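Local coordinates for TRAP solute Binding Protein (PDB 5I7I) that binds aromatic acids such as 3-hydroxybenzoate, probably for delivery to a TRAP transporter, as a bacterial family 7 solute-binding protein, at residues A112-T117 with I336-D340. Residues are numbered along the deposited sequence; the frame is centred on the assembly and turned at random.
Sequences ASAEAT and ISKYD
A116 presses its CB against 336-340, 3.4 Å from Y339 O and 4.2 Å from D340 CB, so the N-capped start of helix 114-126 packs on the C-terminal part of the chain in this TRAP solute-binding protein. The methyl allows close approach: the CA atoms of A116 and Y339 are 4.7 Å apart. In return, Y339 CB comes within 3.5 Å of A116 O. With CG anti to its carbonyl carbon (chi1 -71°), the phenol runs along helix 114-126, where its OH bonds to E123, a residue that also forms a salt bridge with K338. On the flank, I336 and T117 run alongside each other, CD1 of I336 against T117 CG2. I336 also sends CG2 to A112 CB at 3.8 Å; F105 touches both I336 and T117. T117 OG1 lies beside its backbone N (chi1 -50°), which leaves CG2 anti to that N and facing I336, while OG1 donates to S113 O from above the carbonyl plane; that oxygen also accepts from T117 N. A valine in place of T117 would probably leave S113 O without its hydroxyl donor and A112 N without its weak acceptor. S113 OG caps the helix by accepting from A116 N with an N-H...OG angle of 164°, and one water links S113 N to D340 OD1, accepting from the amide and donating to the carboxylate at 2.9 Å from water oxygen to OD1.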
loop_
_atom_site.group_PDB
_atom_site.type_symbol
_atom_site.label_atom_id
_atom_site.label_comp_id
_atom_site.label_asym_id
_atom_site.label_seq_id
_atom_site.Cartn_x
_atom_site.Cartn_y
_atom_site.Cartn_z
ATOM N N ALA A 112 6.200 -11.046 0.429
ATOM C CA ALA A 112 7.204 -11.328 1.449
ATOM C C ALA A 112 7.360 -10.061 2.292
ATOM O O ALA A 112 6.386 -9.325 2.484
ATOM C CB ALA A 112 8.511 -11.763 0.789
ATOM N N SER A 113 8.561 -9.768 2.776
ATOM C CA SER A 113 8.775 -8.504 3.468
ATOM C C SER A 113 8.429 -7.330 2.546
ATOM O O SER A 113 8.444 -7.442 1.315
ATOM C CB SER A 113 10.236 -8.380 3.884
ATOM O OG SER A 113 11.054 -8.274 2.739
ATOM N N ALA A 114 8.146 -6.175 3.147
ATOM C CA ALA A 114 7.975 -4.984 2.318
ATOM C C ALA A 114 9.260 -4.643 1.580
ATOM O O ALA A 114 9.212 -4.167 0.443
ATOM C CB ALA A 114 7.510 -3.790 3.147
ATOM N N GLU A 115 10.413 -4.918 2.181
ATOM C CA GLU A 115 11.681 -4.650 1.511
ATOM C C GLU A 115 11.788 -5.435 0.206
ATOM O O GLU A 115 12.154 -4.878 -0.837
ATOM C CB GLU A 115 12.821 -5.028 2.448
ATOM C CG GLU A 115 14.205 -4.977 1.819
ATOM C CD GLU A 115 15.327 -5.316 2.800
ATOM O OE1 GLU A 115 15.058 -5.673 3.966
ATOM O OE2 GLU A 115 16.511 -5.199 2.392
ATOM N N ALA A 116 11.486 -6.740 0.255
ATOM C CA ALA A 116 11.601 -7.556 -0.949
ATOM C C ALA A 116 10.500 -7.217 -1.935
ATOM O O ALA A 116 10.745 -7.099 -3.146
ATOM C CB ALA A 116 11.531 -9.042 -0.578
ATOM N N THR A 117 9.276 -7.068 -1.436
ATOM C CA THR A 117 8.134 -6.897 -2.319
ATOM C C THR A 117 8.153 -5.521 -2.967
ATOM O O THR A 117 7.704 -5.365 -4.105
ATOM C CB THR A 117 6.837 -7.172 -1.545
ATOM O OG1 THR A 117 6.943 -8.422 -0.839
ATOM C CG2 THR A 117 5.670 -7.303 -2.504
ATOM N N ILE A 336 9.641 -11.057 -6.418
ATOM C CA ILE A 336 9.584 -11.082 -4.961
ATOM C C ILE A 336 10.653 -12.018 -4.410
ATOM O O ILE A 336 11.384 -11.672 -3.478
ATOM C CB ILE A 336 8.171 -11.457 -4.487
ATOM C CG1 ILE A 336 7.198 -10.332 -4.844
ATOM C CG2 ILE A 336 8.131 -11.749 -2.991
ATOM C CD1 ILE A 336 5.748 -10.692 -4.722
ATOM N N SER A 337 10.777 -13.211 -4.989
ATOM C CA SER A 337 11.779 -14.131 -4.458
ATOM C C SER A 337 13.195 -13.661 -4.778
ATOM O O SER A 337 14.102 -13.843 -3.959
ATOM C CB SER A 337 11.522 -15.571 -4.905
ATOM O OG SER A 337 11.724 -15.770 -6.293
ATOM N N LYS A 338 13.388 -12.996 -5.916
ATOM C CA LYS A 338 14.706 -12.474 -6.265
ATOM C C LYS A 338 15.207 -11.524 -5.191
ATOM O O LYS A 338 16.381 -11.565 -4.814
ATOM C CB LYS A 338 14.596 -11.746 -7.603
ATOM C CG LYS A 338 15.746 -10.818 -7.957
ATOM C CD LYS A 338 15.369 -9.976 -9.195
ATOM C CE LYS A 338 16.464 -9.079 -9.614
ATOM N NZ LYS A 338 16.237 -8.663 -11.001
ATOM N N TYR A 339 14.325 -10.682 -4.679
ATOM C CA TYR A 339 14.702 -9.669 -3.714
ATOM C C TYR A 339 14.562 -10.123 -2.268
ATOM O O TYR A 339 14.864 -9.351 -1.362
ATOM C CB TYR A 339 13.898 -8.388 -3.969
ATOM C CG TYR A 339 14.315 -7.664 -5.221
ATOM C CD1 TYR A 339 15.544 -7.029 -5.289
ATOM C CD2 TYR A 339 13.486 -7.600 -6.327
ATOM C CE1 TYR A 339 15.937 -6.356 -6.416
ATOM C CE2 TYR A 339 13.869 -6.945 -7.462
ATOM C CZ TYR A 339 15.096 -6.315 -7.506
ATOM O OH TYR A 339 15.496 -5.634 -8.649
ATOM N N ASP A 340 14.161 -11.366 -2.027
ATOM C CA ASP A 340 13.892 -11.858 -0.677
ATOM C C ASP A 340 15.190 -12.329 -0.034
ATOM O O ASP A 340 15.515 -13.517 0.012
ATOM C CB ASP A 340 12.877 -12.981 -0.750
ATOM C CG ASP A 340 12.517 -13.512 0.598
ATOM O OD1 ASP A 340 12.652 -12.752 1.575
ATOM O OD2 ASP A 340 12.096 -14.682 0.668
HETATM O O HOH W 1 10.682 -11.773 3.490
#